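Local coordinates for fatty acid amide hydrolase (Candida albicans, PDB 6KVR), which probably hydrolyses monocarboxylic acid amides to the carboxylate and ammonium, as a member of the amidase signature family, at residues A[61-66]-A[222-227]; A[269-274]-A[489-494]. All blocks are in the same frame, centred on the assembly; numbering follows the deposited sequence.

Interaction 1 (A[61-66]-A[222-227])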
ATOM      1  N   GLN A  61      -0.616 -18.735  40.964  1.00 33.59           N
ATOM      2  CA  GLN A  61      -0.025 -19.032  39.658  1.00 26.52           C
ATOM      3  C   GLN A  61      -0.559 -20.360  39.130  1.00 28.64           C
ATOM      4  O   GLN A  61       0.185 -21.187  38.607  1.00 30.20           O
ATOM      5  CB  GLN A  61       1.504 -19.041  39.729  1.00 23.99           C
ATOM      6  CG  GLN A  61       2.065 -17.742  40.286  1.00 25.25           C
ATOM      7  CD  GLN A  61       3.584 -17.656  40.229  1.00 31.95           C
ATOM      8  OE1 GLN A  61       4.186 -17.624  39.149  1.00 32.65           O
ATOM      9  NE2 GLN A  61       4.213 -17.599  41.407  1.00 33.35           N
ATOM     10  N   PHE A  62      -1.858 -20.579  39.321  1.00 28.06           N
ATOM     11  CA  PHE A  62      -2.524 -21.792  38.869  1.00 31.94           C
ATOM     12  C   PHE A  62      -2.305 -22.001  37.370  1.00 36.69           C
ATOM     13  O   PHE A  62      -2.450 -21.068  36.578  1.00 29.66           O
ATOM     14  CB  PHE A  62      -4.019 -21.668  39.207  1.00 35.10           C
ATOM     15  CG  PHE A  62      -4.814 -22.930  39.009  1.00 37.88           C
ATOM     16  CD1 PHE A  62      -4.809 -23.927  39.966  1.00 35.72           C
ATOM     17  CD2 PHE A  62      -5.599 -23.099  37.877  1.00 34.89           C
ATOM     18  CE1 PHE A  62      -5.561 -25.085  39.791  1.00 39.26           C
ATOM     19  CE2 PHE A  62      -6.344 -24.251  37.694  1.00 38.38           C
ATOM     20  CZ  PHE A  62      -6.326 -25.247  38.655  1.00 36.18           C
ATOM     21  N   ASN A  63      -1.920 -23.228  36.984  1.00 33.75           N
ATOM     22  CA  ASN A  63      -1.768 -23.602  35.574  1.00 32.91           C
ATOM     23  C   ASN A  63      -3.073 -24.264  35.144  1.00 35.85           C
ATOM     24  O   ASN A  63      -3.274 -25.461  35.375  1.00 35.78           O
ATOM     25  CB  ASN A  63      -0.564 -24.525  35.380  1.00 33.46           C
ATOM     26  CG  ASN A  63      -0.381 -24.988  33.926  1.00 34.41           C
ATOM     27  OD1 ASN A  63      -1.319 -24.992  33.123  1.00 32.28           O
ATOM     28  ND2 ASN A  63       0.840 -25.397  33.595  1.00 28.37           N
ATOM     29  N   ALA A  64      -3.964 -23.487  34.511  1.00 32.44           N
ATOM     30  CA  ALA A  64      -5.271 -24.031  34.158  1.00 31.60           C
ATOM     31  C   ALA A  64      -5.169 -25.108  33.086  1.00 31.49           C
ATOM     32  O   ALA A  64      -5.978 -26.040  33.070  1.00 30.51           O
ATOM     33  CB  ALA A  64      -6.215 -22.916  33.704  1.00 29.52           C
ATOM     34  N   VAL A  65      -4.184 -25.017  32.194  1.00 31.67           N
ATOM     35  CA  VAL A  65      -4.050 -26.029  31.144  1.00 32.85           C
ATOM     36  C   VAL A  65      -3.697 -27.387  31.749  1.00 35.98           C
ATOM     37  O   VAL A  65      -4.231 -28.427  31.343  1.00 31.82           O
ATOM     38  CB  VAL A  65      -3.005 -25.578  30.106  1.00 32.32           C
ATOM     39  CG1 VAL A  65      -2.707 -26.701  29.106  1.00 37.54           C
ATOM     40  CG2 VAL A  65      -3.489 -24.318  29.393  1.00 32.36           C
ATOM     41  N   ASP A  66      -2.794 -27.397  32.734  1.00 35.50           N
ATOM     42  CA  ASP A  66      -2.450 -28.645  33.404  1.00 39.58           C
ATOM     43  C   ASP A  66      -3.661 -29.254  34.093  1.00 37.56           C
ATOM     44  O   ASP A  66      -3.904 -30.462  33.987  1.00 39.74           O
ATOM     45  CB  ASP A  66      -1.338 -28.399  34.414  1.00 41.97           C
ATOM     46  CG  ASP A  66      -0.537 -29.639  34.687  1.00 51.16           C
ATOM     47  OD1 ASP A  66       0.087 -30.153  33.733  1.00 57.68           O
ATOM     48  OD2 ASP A  66      -0.570 -30.126  35.839  1.00 55.01           O
ATOM     49  N   ASN A 222      -3.571 -15.525  31.875  1.00 25.28           N
ATOM     50  CA  ASN A 222      -2.813 -16.513  31.089  1.00 26.43           C
ATOM     51  C   ASN A 222      -3.232 -17.936  31.439  1.00 24.63           C
ATOM     52  O   ASN A 222      -3.254 -18.297  32.617  1.00 27.04           O
ATOM     53  CB  ASN A 222      -1.311 -16.352  31.340  1.00 28.75           C
ATOM     54  CG  ASN A 222      -0.459 -17.113  30.337  1.00 27.02           C
ATOM     55  OD1 ASN A 222      -0.656 -18.318  30.098  1.00 25.54           O
ATOM     56  ND2 ASN A 222       0.501 -16.414  29.745  1.00 24.73           N
ATOM     57  N   PRO A 223      -3.555 -18.778  30.456  1.00 28.55           N
ATOM     58  CA  PRO A 223      -4.042 -20.124  30.794  1.00 26.02           C
ATOM     59  C   PRO A 223      -2.967 -21.069  31.350  1.00 31.42           C
ATOM     60  O   PRO A 223      -3.324 -22.106  31.919  1.00 31.83           O
ATOM     61  CB  PRO A 223      -4.619 -20.632  29.458  1.00 30.05           C
ATOM     62  CG  PRO A 223      -3.868 -19.891  28.409  1.00 27.14           C
ATOM     63  CD  PRO A 223      -3.572 -18.522  28.999  1.00 24.72           C
ATOM     64  N   PHE A 224      -1.675 -20.758  31.217  1.00 30.48           N
ATOM     65  CA  PHE A 224      -0.611 -21.594  31.771  1.00 29.02           C
ATOM     66  C   PHE A 224      -0.136 -21.128  33.142  1.00 29.74           C
ATOM     67  O   PHE A 224       0.631 -21.843  33.800  1.00 28.18           O
ATOM     68  CB  PHE A 224       0.584 -21.638  30.805  1.00 28.55           C
ATOM     69  CG  PHE A 224       0.328 -22.450  29.567  1.00 32.66           C
ATOM     70  CD1 PHE A 224       0.590 -23.815  29.548  1.00 35.42           C
ATOM     71  CD2 PHE A 224      -0.197 -21.852  28.426  1.00 28.72           C
ATOM     72  CE1 PHE A 224       0.346 -24.572  28.399  1.00 36.15           C
ATOM     73  CE2 PHE A 224      -0.447 -22.594  27.280  1.00 32.05           C
ATOM     74  CZ  PHE A 224      -0.174 -23.958  27.266  1.00 35.14           C
ATOM     75  N   ASN A 225      -0.574 -19.955  33.580  1.00 27.05           N
ATOM     76  CA  ASN A 225      -0.213 -19.367  34.858  1.00 26.38           C
ATOM     77  C   ASN A 225      -1.177 -18.216  35.069  1.00 27.52           C
ATOM     78  O   ASN A 225      -0.999 -17.148  34.470  1.00 26.91           O
ATOM     79  CB  ASN A 225       1.244 -18.884  34.857  1.00 25.79           C
ATOM     80  CG  ASN A 225       1.674 -18.269  36.195  1.00 25.34           C
ATOM     81  OD1 ASN A 225       0.866 -17.698  36.921  1.00 25.08           O
ATOM     82  ND2 ASN A 225       2.965 -18.383  36.513  1.00 27.60           N
ATOM     83  N   LEU A 226      -2.204 -18.424  35.896  1.00 27.59           N
ATOM     84  CA  LEU A 226      -3.290 -17.461  36.025  1.00 24.95           C
ATOM     85  C   LEU A 226      -2.884 -16.176  36.732  1.00 27.46           C
ATOM     86  O   LEU A 226      -3.683 -15.231  36.761  1.00 29.85           O
ATOM     87  CB  LEU A 226      -4.477 -18.089  36.750  1.00 28.52           C
ATOM     88  CG  LEU A 226      -5.325 -19.088  35.959  1.00 30.67           C
ATOM     89  CD1 LEU A 226      -6.482 -19.609  36.828  1.00 28.98           C
ATOM     90  CD2 LEU A 226      -5.864 -18.470  34.683  1.00 25.83           C
ATOM     91  N   LEU A 227      -1.686 -16.094  37.305  1.00 25.26           N
ATOM     92  CA  LEU A 227      -1.252 -14.781  37.774  1.00 26.20           C
ATOM     93  C   LEU A 227      -0.903 -13.862  36.598  1.00 28.83           C
ATOM     94  O   LEU A 227      -1.075 -12.637  36.695  1.00 26.89           O
ATOM     95  CB  LEU A 227      -0.065 -14.919  38.731  1.00 23.81           C
ATOM     96  CG  LEU A 227       0.583 -13.618  39.242  1.00 31.38           C
ATOM     97  CD1 LEU A 227      -0.361 -12.792  40.111  1.00 24.34           C
ATOM     98  CD2 LEU A 227       1.859 -13.914  40.007  1.00 29.16           C
TER
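A polar and apolar clasp joins Gln-61 and Phe-62, in the turn after helix 54-59, and Val-65, in the first turn of helix 64-70, to Pro-223, Phe-224, Asn-225 and Leu-226, in the loop that leaves strand 221-222; its centre is about 18 Å from the centre of the chain. Val-65 sets its CG2 methyl over the middle of the Phe-224 ring, 3.9 Å from the centroid and 7° off the ring normal, a CH-pi contact. CG1, anti to the backbone N, meets CE1 of the same ring, 3.8 Å away. A branched valine suits this place because its two methyls share the ring between them, while CG2 also touches CB of Pro-223. Its backbone is held too: Val-65 N donates to Pro-223 O. The contact joins a helix-to-helix turn to a beta turn. Helix 54-59 ends in a Schellman motif at Gln-61, and Asn-63 is the N-cap of the next helix, its OD1 accepting from Asp-66 N at 2.8 Å from above the carbonyl plane. Facing them is a type I beta turn, Asn-222 to Asn-225, with two Asx turns: Asn-222 OD1 accepts from Phe-224 N within it, and Asn-225 OD1 from Leu-227 N just after it. The amides of Gln-61 and Asn-225 run side by side, their planes 31° apart; Asn-225 ND2 donates to a lone pair of Gln-61 OE1 at 3.0 Å, nearly straight at 167°. Both belong to a wider network: OE1 also accepts from Val-537 N, Gln-61 NE2 reaches Ser-534 O, and Asn-225 ND2 bonds Val-537 O. Leu-226 N binds Phe-62 O at 2.7 Å, and Leu-226 CD1 packs on Phe-62 CD2 at 3.7 Å, with Leu-57 of helix 54-59 touching both side chains.

Interaction 2 (A[269-274]-A[489-494]); sequences GLRPTT and ILDFPT
One carboxylate oxygen, OD2 of Asp-491, takes both the guanidinium of Arg-271 and the backbone N of Thr-274, using a different lone pair for each. Arg-271 NH2 comes to the anti lone pair at 2.8 Å, forming a salt bridge, and Thr-274 N to the syn one at 3.0 Å. The oxygen lies near the guanidinium plane, but the carboxylate is turned 80° from it, so the two groups do not pair side by side. The same NH2 also donates to Phe-492 O at 2.8 Å, arriving from above that carbonyl's plane, while NE adds a weak bond to it. Arginine fits here because its chain, extended as far as CD and bent at chi3 (94°), can bring several N-H groups round to the turn at 491-492. That turn follows helix 482-490: Asp-491, with positive phi, is the C-prime residue of a Schellman motif. Beyond it the chain enters strand 494-499, which pairs antiparallel with strand 268-271 in the large mixed sheet of the amidase fold. Arg-271 and Thr-494 form a hydrogen-bonded pair there, Arg-271 N to Thr-494 O 2.9 Å and Thr-494 N to Arg-271 O 3.0 Å. Asp-491 OD1 has a second cationic partner in Arg-549, so two arginines probably stabilise the buried carboxylate as an anion. Just past the end of strand 268-271 and just before the start of 494-499, Thr-273 lies alongside Pro-493, its OG1 3.4 Å from CG of the proline ring; that hydroxyl also bonds Asp-552 and the backbone N of Tyr-550.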
ATOM      1  N   GLY A 269       1.043 -17.581  16.177  1.00 25.80           N
ATOM      2  CA  GLY A 269       0.332 -16.451  15.612  1.00 23.90           C
ATOM      3  C   GLY A 269       1.078 -15.810  14.465  1.00 27.39           C
ATOM      4  O   GLY A 269       2.312 -15.707  14.501  1.00 25.43           O
ATOM      5  N   LEU A 270       0.350 -15.357  13.451  1.00 23.37           N
ATOM      6  CA  LEU A 270       0.957 -14.740  12.274  1.00 23.46           C
ATOM      7  C   LEU A 270       0.515 -13.292  12.133  1.00 21.72           C
ATOM      8  O   LEU A 270      -0.684 -13.016  12.010  1.00 22.32           O
ATOM      9  CB  LEU A 270       0.590 -15.506  11.007  1.00 22.47           C
ATOM     10  CG  LEU A 270       1.104 -14.811   9.745  1.00 23.57           C
ATOM     11  CD1 LEU A 270       2.635 -14.769   9.729  1.00 23.74           C
ATOM     12  CD2 LEU A 270       0.555 -15.511   8.494  1.00 26.25           C
ATOM     13  N   ARG A 271       1.480 -12.376  12.139  1.00 24.41           N
ATOM     14  CA  ARG A 271       1.247 -11.022  11.649  1.00 20.91           C
ATOM     15  C   ARG A 271       1.601 -10.960  10.161  1.00 20.46           C
ATOM     16  O   ARG A 271       2.785 -10.944   9.805  1.00 22.36           O
ATOM     17  CB  ARG A 271       2.080 -10.002  12.423  1.00 23.83           C
ATOM     18  CG  ARG A 271       1.778  -8.570  12.001  1.00 25.93           C
ATOM     19  CD  ARG A 271       2.878  -7.556  12.288  1.00 24.56           C
ATOM     20  NE  ARG A 271       3.709  -7.424  11.112  1.00 34.31           N
ATOM     21  CZ  ARG A 271       3.554  -6.531  10.144  1.00 31.03           C
ATOM     22  NH1 ARG A 271       2.687  -5.526  10.240  1.00 28.03           N
ATOM     23  NH2 ARG A 271       4.276  -6.659   9.040  1.00 29.82           N
ATOM     24  N   PRO A 272       0.633 -10.931   9.260  1.00 19.69           N
ATOM     25  CA  PRO A 272       0.972 -10.894   7.832  1.00 23.52           C
ATOM     26  C   PRO A 272       1.382  -9.497   7.375  1.00 25.56           C
ATOM     27  O   PRO A 272       1.183  -8.491   8.075  1.00 21.68           O
ATOM     28  CB  PRO A 272      -0.312 -11.356   7.139  1.00 25.95           C
ATOM     29  CG  PRO A 272      -1.402 -11.263   8.170  1.00 25.17           C
ATOM     30  CD  PRO A 272      -0.807 -11.076   9.517  1.00 23.11           C
ATOM     31  N   THR A 273       2.017  -9.459   6.200  1.00 20.35           N
ATOM     32  CA  THR A 273       2.290  -8.186   5.541  1.00 23.19           C
ATOM     33  C   THR A 273       0.982  -7.438   5.349  1.00 22.57           C
ATOM     34  O   THR A 273      -0.060  -8.052   5.093  1.00 22.25           O
ATOM     35  CB  THR A 273       2.953  -8.396   4.166  1.00 28.45           C
ATOM     36  OG1 THR A 273       3.902  -9.464   4.219  1.00 25.86           O
ATOM     37  CG2 THR A 273       3.688  -7.115   3.729  1.00 25.58           C
ATOM     38  N   THR A 274       1.032  -6.109   5.452  1.00 25.06           N
ATOM     39  CA  THR A 274      -0.198  -5.336   5.322  1.00 19.86           C
ATOM     40  C   THR A 274      -0.855  -5.579   3.971  1.00 21.80           C
ATOM     41  O   THR A 274      -0.193  -5.894   2.974  1.00 25.59           O
ATOM     42  CB  THR A 274       0.053  -3.836   5.490  1.00 24.67           C
ATOM     43  OG1 THR A 274       1.059  -3.414   4.559  1.00 27.80           O
ATOM     44  CG2 THR A 274       0.495  -3.497   6.924  1.00 23.96           C
ATOM     45  N   ILE A 489       6.598  -1.148  12.058  1.00 20.61           N
ATOM     46  CA  ILE A 489       7.033  -0.018  11.247  1.00 26.47           C
ATOM     47  C   ILE A 489       7.745  -0.518   9.990  1.00 21.57           C
ATOM     48  O   ILE A 489       7.603   0.079   8.925  1.00 23.31           O
ATOM     49  CB  ILE A 489       7.892   0.979  12.068  1.00 20.05           C
ATOM     50  CG1 ILE A 489       8.169   2.230  11.240  1.00 21.30           C
ATOM     51  CG2 ILE A 489       9.219   0.364  12.523  1.00 21.19           C
ATOM     52  CD1 ILE A 489       8.982   3.306  11.978  1.00 22.65           C
ATOM     53  N   LEU A 490       8.476  -1.634  10.072  1.00 24.49           N
ATOM     54  CA  LEU A 490       9.058  -2.217   8.859  1.00 23.94           C
ATOM     55  C   LEU A 490       8.021  -2.931   8.000  1.00 24.30           C
ATOM     56  O   LEU A 490       8.248  -3.100   6.796  1.00 26.11           O
ATOM     57  CB  LEU A 490      10.179  -3.201   9.212  1.00 21.80           C
ATOM     58  CG  LEU A 490      11.386  -2.655   9.994  1.00 24.68           C
ATOM     59  CD1 LEU A 490      12.356  -3.774  10.414  1.00 23.50           C
ATOM     60  CD2 LEU A 490      12.120  -1.577   9.209  1.00 20.15           C
ATOM     61  N   ASP A 491       6.890  -3.341   8.588  1.00 23.29           N
ATOM     62  CA  ASP A 491       5.862  -4.140   7.907  1.00 25.12           C
ATOM     63  C   ASP A 491       6.436  -5.434   7.314  1.00 27.36           C
ATOM     64  O   ASP A 491       6.185  -5.776   6.154  1.00 25.24           O
ATOM     65  CB  ASP A 491       5.138  -3.344   6.823  1.00 23.80           C
ATOM     66  CG  ASP A 491       3.871  -4.056   6.319  1.00 31.16           C
ATOM     67  OD1 ASP A 491       3.379  -3.716   5.208  1.00 29.33           O
ATOM     68  OD2 ASP A 491       3.370  -4.982   7.009  1.00 29.53           O
ATOM     69  N   PHE A 492       7.194  -6.168   8.125  1.00 23.66           N
ATOM     70  CA  PHE A 492       7.669  -7.483   7.690  1.00 25.35           C
ATOM     71  C   PHE A 492       6.734  -8.567   8.211  1.00 24.34           C
ATOM     72  O   PHE A 492       6.312  -8.514   9.373  1.00 22.95           O
ATOM     73  CB  PHE A 492       9.090  -7.772   8.208  1.00 25.50           C
ATOM     74  CG  PHE A 492      10.205  -7.035   7.470  1.00 26.08           C
ATOM     75  CD1 PHE A 492       9.940  -5.961   6.639  1.00 26.65           C
ATOM     76  CD2 PHE A 492      11.531  -7.444   7.616  1.00 30.57           C
ATOM     77  CE1 PHE A 492      10.965  -5.286   5.969  1.00 30.78           C
ATOM     78  CE2 PHE A 492      12.565  -6.787   6.942  1.00 31.67           C
ATOM     79  CZ  PHE A 492      12.276  -5.699   6.115  1.00 29.13           C
ATOM     80  N   PRO A 493       6.370  -9.580   7.421  1.00 24.40           N
ATOM     81  CA  PRO A 493       5.530 -10.656   7.966  1.00 22.80           C
ATOM     82  C   PRO A 493       6.305 -11.422   9.036  1.00 27.03           C
ATOM     83  O   PRO A 493       7.477 -11.769   8.846  1.00 21.48           O
ATOM     84  CB  PRO A 493       5.215 -11.522   6.740  1.00 24.32           C
ATOM     85  CG  PRO A 493       6.356 -11.276   5.802  1.00 22.28           C
ATOM     86  CD  PRO A 493       6.839  -9.866   6.054  1.00 23.05           C
ATOM     87  N   THR A 494       5.659 -11.634  10.186  1.00 21.61           N
ATOM     88  CA  THR A 494       6.336 -12.163  11.362  1.00 21.61           C
ATOM     89  C   THR A 494       5.487 -13.242  12.017  1.00 24.07           C
ATOM     90  O   THR A 494       4.341 -12.996  12.418  1.00 26.31           O
ATOM     91  CB  THR A 494       6.642 -11.039  12.361  1.00 27.58           C
ATOM     92  OG1 THR A 494       7.438 -10.041  11.717  1.00 24.76           O
ATOM     93  CG2 THR A 494       7.399 -11.585  13.594  1.00 24.80           C
TER

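How the interactions relate
Interactions 1 and 2 lie on opposite sides of the chain's centre, their own centres about 29 Å apart and their nearest atoms about 12 Å apart, so they do not touch. Along the chain they follow in series, 61-66 with 222-227 closing before 269-274 opens. Only interaction 2 approaches the predicted catalytic region: the side chain of Arg-271 is about 6 Å from Gly-256, a predicted substrate-binding residue, and about 9 Å from that of Ser-257, the predicted acyl-ester nucleophile. Interaction 1 lies away from the annotated sites and joins the link between helices 54-59 and 64-70 to the loop after strand 221-222, whereas interaction 2 links neighbouring strands of the central sheet and the end of helix 482-490.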